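Cyclic GMP-AMP synthase-like receptor (Tribolium castaneum, PDB 7LT2) senses double-stranded RNA in the cytoplasm and catalyses the formation of the cyclic dinucleotide 2',3'-cGAMP from ATP and GTP, a step in innate immune signalling. Local coordinates at residues P80-P85 against L100-G105; K255-P260 against K299-V304. All coordinates share one frame; numbering follows the deposited sequence.

Contact 1 (P80-P85 against L100-G105); sequences PIYAQP and LNNLDG
Gln84 crosses Asn102 at a slant, their amide planes 40° apart, where the two ends of a beta hairpin meet in the nucleotidyltransferase domain. The hairpin pairs strands 85-89 and 95-100 antiparallel; Pro85 and Leu100 form a non-hydrogen-bonded pair with their CA atoms 4.3 Å apart. Just beyond that pair, Asn101 N donates to Gln84 O and Asn102 N to Ala83 O, both 2.9 Å long; the first is nearly straight at the hydrogen (167°), the second bent.

The Gln84 side chain can be followed outward. Its CB touches the CB atoms of both Asn101 and Asn102, at 4.0 and 3.9 Å. With CG set anti to the carbonyl carbon (chi1 -63°) and the chain extended beyond it, CG, CD and NE2 all pass close to Asn102 CB, and CD comes to 3.5 Å from it. At the tip, OE1 nears Asn101 CB and accepts a hydrogen bond from a water that in turn accepts from Asn101 ND2. The Gln84 and Asn101 amide planes are almost perpendicular.

Asn102, the N-cap residue of helix 103-107, reaches back to the short 3-10 segment 81-83. On the buried side, Ala83 CB packs against Leu100 CD2, while Trp106 of the same helix also touches Ala83 and Tyr82. The Tyr82 ring presents CE1 edge-on to Gly105 O. Asn102 ND2, near the same ring, serves two acceptors, a water and, 3.1 Å away and close to the plane of its own amide, Tyr82 O.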
loop_
_atom_site.group_PDB
_atom_site.type_symbol
_atom_site.label_atom_id
_atom_site.label_comp_id
_atom_site.label_asym_id
_atom_site.label_seq_id
_atom_site.Cartn_x
_atom_site.Cartn_y
_atom_site.Cartn_z
ATOM N N PRO A 80 -4.313 -10.781 22.173
ATOM C CA PRO A 80 -5.459 -10.723 23.088
ATOM C C PRO A 80 -5.330 -9.567 24.071
ATOM O O PRO A 80 -4.281 -9.369 24.691
ATOM C CB PRO A 80 -5.405 -12.083 23.797
ATOM C CG PRO A 80 -4.759 -12.983 22.784
ATOM C CD PRO A 80 -3.720 -12.129 22.109
ATOM N N ILE A 81 -6.407 -8.784 24.199
ATOM C CA ILE A 81 -6.356 -7.588 25.032
ATOM C C ILE A 81 -6.110 -7.934 26.492
ATOM O O ILE A 81 -5.644 -7.082 27.253
ATOM C CB ILE A 81 -7.644 -6.752 24.884
ATOM C CG1 ILE A 81 -8.816 -7.439 25.581
ATOM C CG2 ILE A 81 -7.967 -6.516 23.414
ATOM C CD1 ILE A 81 -10.100 -6.631 25.543
ATOM N N TYR A 82 -6.401 -9.172 26.902
ATOM C CA TYR A 82 -6.145 -9.571 28.282
ATOM C C TYR A 82 -4.666 -9.455 28.628
ATOM O O TYR A 82 -4.318 -9.192 29.785
ATOM C CB TYR A 82 -6.649 -10.998 28.516
ATOM C CG TYR A 82 -6.797 -11.391 29.975
ATOM C CD1 TYR A 82 -5.752 -11.994 30.661
ATOM C CD2 TYR A 82 -7.993 -11.177 30.655
ATOM C CE1 TYR A 82 -5.885 -12.359 31.993
ATOM C CE2 TYR A 82 -8.135 -11.540 31.984
ATOM C CZ TYR A 82 -7.081 -12.131 32.647
ATOM O OH TYR A 82 -7.215 -12.497 33.972
ATOM N N ALA A 83 -3.783 -9.634 27.640
ATOM C CA ALA A 83 -2.348 -9.467 27.839
ATOM C C ALA A 83 -1.943 -8.012 28.005
ATOM O O ALA A 83 -0.757 -7.742 28.228
ATOM C CB ALA A 83 -1.576 -10.085 26.672
ATOM N N GLN A 84 -2.891 -7.087 27.882
ATOM C CA GLN A 84 -2.732 -5.653 28.091
ATOM C C GLN A 84 -1.652 -5.051 27.201
ATOM O O GLN A 84 -0.645 -4.540 27.708
ATOM C CB GLN A 84 -2.428 -5.366 29.559
ATOM C CG GLN A 84 -3.556 -5.775 30.494
ATOM C CD GLN A 84 -3.248 -5.462 31.938
ATOM O OE1 GLN A 84 -2.439 -4.586 32.232
ATOM N NE2 GLN A 84 -3.887 -6.185 32.852
ATOM N N PRO A 85 -1.828 -5.074 25.881
ATOM C CA PRO A 85 -0.909 -4.327 25.016
ATOM C C PRO A 85 -1.122 -2.830 25.180
ATOM O O PRO A 85 -2.251 -2.358 25.324
ATOM C CB PRO A 85 -1.290 -4.796 23.607
ATOM C CG PRO A 85 -2.733 -5.169 23.725
ATOM C CD PRO A 85 -2.899 -5.737 25.112
ATOM N N LEU A 100 3.647 -5.117 26.175
ATOM C CA LEU A 100 2.610 -5.900 26.831
ATOM C C LEU A 100 2.823 -5.815 28.335
ATOM O O LEU A 100 3.930 -6.070 28.821
ATOM C CB LEU A 100 2.633 -7.362 26.370
ATOM C CG LEU A 100 2.184 -7.733 24.950
ATOM C CD1 LEU A 100 3.161 -7.241 23.887
ATOM C CD2 LEU A 100 1.992 -9.240 24.836
ATOM N N ASN A 101 1.771 -5.450 29.066
ATOM C CA ASN A 101 1.871 -5.295 30.514
ATOM C C ASN A 101 1.397 -6.511 31.302
ATOM O O ASN A 101 1.573 -6.534 32.526
ATOM C CB ASN A 101 1.081 -4.062 30.975
ATOM C CG ASN A 101 1.806 -2.758 30.687
ATOM O OD1 ASN A 101 3.025 -2.732 30.527
ATOM N ND2 ASN A 101 1.054 -1.665 30.631
ATOM N N ASN A 102 0.812 -7.520 30.650
ATOM C CA ASN A 102 0.221 -8.639 31.383
ATOM C C ASN A 102 0.288 -9.928 30.562
ATOM O O ASN A 102 -0.655 -10.724 30.552
ATOM C CB ASN A 102 -1.229 -8.335 31.778
ATOM C CG ASN A 102 -1.790 -9.334 32.788
ATOM O OD1 ASN A 102 -1.105 -9.739 33.722
ATOM N ND2 ASN A 102 -3.040 -9.744 32.586
ATOM N N LEU A 103 1.409 -10.161 29.877
ATOM C CA LEU A 103 1.533 -11.408 29.126
ATOM C C LEU A 103 1.488 -12.620 30.050
ATOM O O LEU A 103 0.872 -13.637 29.717
ATOM C CB LEU A 103 2.819 -11.425 28.294
ATOM C CG LEU A 103 2.984 -12.712 27.474
ATOM C CD1 LEU A 103 1.764 -12.949 26.601
ATOM C CD2 LEU A 103 4.254 -12.687 26.624
ATOM N N ASP A 104 2.138 -12.532 31.213
ATOM C CA ASP A 104 2.139 -13.664 32.137
ATOM C C ASP A 104 0.725 -14.034 32.564
ATOM O O ASP A 104 0.384 -15.218 32.638
ATOM C CB ASP A 104 2.993 -13.350 33.360
ATOM C CG ASP A 104 4.475 -13.338 33.051
ATOM O OD1 ASP A 104 4.853 -13.664 31.907
ATOM O OD2 ASP A 104 5.262 -13.005 33.960
ATOM N N GLY A 105 -0.106 -13.038 32.868
ATOM C CA GLY A 105 -1.478 -13.330 33.247
ATOM C C GLY A 105 -2.266 -13.985 32.134
ATOM O O GLY A 105 -3.119 -14.835 32.393
HETATM O O HOH W 1 -4.168 -11.496 34.829
HETATM O O HOH W 2 -1.838 -2.097 31.171
#

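Contact 2 (K255-P260 against K299-V304); sequences KNRLKP and KSLREV
Arg257 lays its side chain across the start of helix 301-318, joining two helix beginnings in the helical HhH/H2TH-like domain. It sits in the type II' turn Lys255-Leu258 that leads into helix 258-272, and its CA is 5.6 Å from that of Leu301.

The close-packed part runs along the aliphatic half of Arg257 and on to Pro260. Arg257 CB meets Val304 CG2 at 3.8 Å, and Arg257 CG lies 3.6 Å from Leu301 CA. Three residues on, Pro260 CB touches Leu301 CD1 at 3.9 Å. Leu301 reaches it because its CG is anti to the backbone N (chi1 -177°), while Leu6 of helix 5-13 adds another neighbour. Behind the turn, Leu258 points away from helix 301-318 and packs on Phe285 and Ile289 of helix 278-291.

The outer side is polar and more sparsely joined. A bend at chi2 (69°) in Arg257 brings NE to Lys299 O, a short 2.6 Å bond angled 143° at the hydrogen, with the acceptor at the guanidinium edge and Leu301 N over one face. Lys299 CB points away from segment 255-260, and NZ of Lys299 makes a weak salt bridge, 3.4 Å long, with Glu303 OE2. Ser300, the N-cap, accepts from Glu303 N through OG.

Across the segments, then, a single hydrogen bond accompanies the apolar packing. Its acceptor is a main-chain carbonyl, so the guanidinium charge meets no carboxylate here; the bond probably helps hold the Arg257 side chain against the backbone that enters the helix.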
loop_
_atom_site.group_PDB
_atom_site.type_symbol
_atom_site.label_atom_id
_atom_site.label_comp_id
_atom_site.label_asym_id
_atom_site.label_seq_id
_atom_site.Cartn_x
_atom_site.Cartn_y
_atom_site.Cartn_z
ATOM N N LYS A 255 -15.371 9.834 -5.014
ATOM C CA LYS A 255 -14.977 11.206 -5.308
ATOM C C LYS A 255 -14.695 11.409 -6.792
ATOM O O LYS A 255 -13.861 12.240 -7.164
ATOM C CB LYS A 255 -13.781 11.626 -4.454
ATOM C CG LYS A 255 -14.193 11.936 -3.015
ATOM C CD LYS A 255 -13.055 12.478 -2.174
ATOM C CE LYS A 255 -13.569 13.026 -0.847
ATOM N NZ LYS A 255 -14.152 11.981 0.042
ATOM N N ASN A 256 -15.395 10.661 -7.643
ATOM C CA ASN A 256 -15.566 10.977 -9.060
ATOM C C ASN A 256 -14.251 11.270 -9.771
ATOM O O ASN A 256 -13.553 10.344 -10.191
ATOM C CB ASN A 256 -16.534 12.155 -9.206
ATOM C CG ASN A 256 -17.108 12.265 -10.601
ATOM O OD1 ASN A 256 -16.734 11.511 -11.500
ATOM N ND2 ASN A 256 -18.032 13.200 -10.787
ATOM N N ARG A 257 -13.903 12.551 -9.910
ATOM C CA ARG A 257 -12.707 12.927 -10.657
ATOM C C ARG A 257 -11.403 12.671 -9.904
ATOM O O ARG A 257 -10.330 12.798 -10.507
ATOM C CB ARG A 257 -12.773 14.409 -11.054
ATOM C CG ARG A 257 -13.498 14.689 -12.376
ATOM C CD ARG A 257 -14.985 14.416 -12.259
ATOM N NE ARG A 257 -15.750 15.069 -13.319
ATOM C CZ ARG A 257 -16.259 14.447 -14.373
ATOM N NH1 ARG A 257 -16.090 13.148 -14.560
ATOM N NH2 ARG A 257 -16.967 15.144 -15.256
ATOM N N LEU A 258 -11.456 12.294 -8.622
ATOM C CA LEU A 258 -10.246 12.297 -7.798
ATOM C C LEU A 258 -9.209 11.290 -8.292
ATOM O O LEU A 258 -8.038 11.638 -8.476
ATOM C CB LEU A 258 -10.596 12.022 -6.333
ATOM C CG LEU A 258 -9.406 12.065 -5.358
ATOM C CD1 LEU A 258 -9.841 12.628 -4.016
ATOM C CD2 LEU A 258 -8.761 10.687 -5.162
ATOM N N LYS A 259 -9.601 10.024 -8.466
ATOM C CA LYS A 259 -8.593 9.009 -8.775
ATOM C C LYS A 259 -7.995 9.199 -10.170
ATOM O O LYS A 259 -6.777 9.044 -10.322
ATOM C CB LYS A 259 -9.166 7.596 -8.592
ATOM C CG LYS A 259 -9.452 7.274 -7.129
ATOM C CD LYS A 259 -9.834 5.821 -6.919
ATOM C CE LYS A 259 -10.113 5.560 -5.442
ATOM N NZ LYS A 259 -10.458 4.132 -5.189
ATOM N N PRO A 260 -8.775 9.540 -11.207
ATOM C CA PRO A 260 -8.122 9.933 -12.472
ATOM C C PRO A 260 -7.137 11.078 -12.301
ATOM O O PRO A 260 -6.038 11.032 -12.866
ATOM C CB PRO A 260 -9.306 10.310 -13.376
ATOM C CG PRO A 260 -10.419 9.449 -12.875
ATOM C CD PRO A 260 -10.235 9.398 -11.379
ATOM N N LYS A 299 -16.384 18.642 -10.329
ATOM C CA LYS A 299 -16.044 19.534 -11.424
ATOM C C LYS A 299 -15.473 18.724 -12.586
ATOM O O LYS A 299 -15.298 17.506 -12.504
ATOM C CB LYS A 299 -15.078 20.610 -10.935
ATOM C CG LYS A 299 -15.728 21.521 -9.909
ATOM C CD LYS A 299 -14.819 22.623 -9.437
ATOM C CE LYS A 299 -15.613 23.648 -8.637
ATOM N NZ LYS A 299 -14.881 24.932 -8.465
ATOM N N SER A 300 -15.204 19.404 -13.697
ATOM C CA SER A 300 -14.656 18.716 -14.856
ATOM C C SER A 300 -13.315 18.089 -14.499
ATOM O O SER A 300 -12.613 18.545 -13.591
ATOM C CB SER A 300 -14.494 19.678 -16.034
ATOM O OG SER A 300 -13.397 20.560 -15.847
ATOM N N LEU A 301 -12.970 17.013 -15.206
ATOM C CA LEU A 301 -11.671 16.394 -14.974
ATOM C C LEU A 301 -10.541 17.380 -15.245
ATOM O O LEU A 301 -9.543 17.404 -14.514
ATOM C CB LEU A 301 -11.515 15.136 -15.830
ATOM C CG LEU A 301 -10.208 14.361 -15.613
ATOM C CD1 LEU A 301 -9.911 14.131 -14.122
ATOM C CD2 LEU A 301 -10.250 13.033 -16.351
ATOM N N ARG A 302 -10.690 18.220 -16.274
ATOM C CA ARG A 302 -9.665 19.221 -16.548
ATOM C C ARG A 302 -9.495 20.172 -15.368
ATOM O O ARG A 302 -8.368 20.468 -14.954
ATOM C CB ARG A 302 -10.005 19.997 -17.818
ATOM C CG ARG A 302 -8.902 20.956 -18.236
ATOM C CD ARG A 302 -9.311 21.780 -19.431
ATOM N NE ARG A 302 -8.324 22.810 -19.729
ATOM C CZ ARG A 302 -8.537 23.824 -20.554
ATOM N NH1 ARG A 302 -9.692 23.969 -21.183
ATOM N NH2 ARG A 302 -7.572 24.717 -20.748
ATOM N N GLU A 303 -10.607 20.654 -14.802
ATOM C CA GLU A 303 -10.496 21.616 -13.710
ATOM C C GLU A 303 -9.925 20.972 -12.450
ATOM O O GLU A 303 -9.090 21.577 -11.764
ATOM C CB GLU A 303 -11.849 22.263 -13.408
ATOM C CG GLU A 303 -11.748 23.322 -12.323
ATOM C CD GLU A 303 -13.018 24.123 -12.133
ATOM O OE1 GLU A 303 -14.007 23.879 -12.861
ATOM O OE2 GLU A 303 -13.017 25.005 -11.248
ATOM N N VAL A 304 -10.356 19.753 -12.122
ATOM C CA VAL A 304 -9.799 19.073 -10.954
ATOM C C VAL A 304 -8.310 18.811 -11.154
ATOM O O VAL A 304 -7.496 19.045 -10.250
ATOM C CB VAL A 304 -10.573 17.771 -10.667
ATOM C CG1 VAL A 304 -9.933 17.003 -9.501
ATOM C CG2 VAL A 304 -12.031 18.075 -10.357
#

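Contact 1 and contact 2 lie on opposite sides of the centre of the chain, their own centres 48 Å apart and their nearest atoms about 30 Å apart, so neither touches the other. They follow in series along the sequence, the first within the nucleotidyltransferase domain and the second within the HhH/H2TH-like domain. Contact 1 is away from the predicted nucleotide and catalytic metal sites. Contact 2 is nearer the bound manganese: the Lys299 side chain is about 13 Å from the ion and about 8 Å from the side chain of Asp293, a manganese-binding residue. At that distance contact 2 lies in the same region as the metal site but supplies none of its ligands.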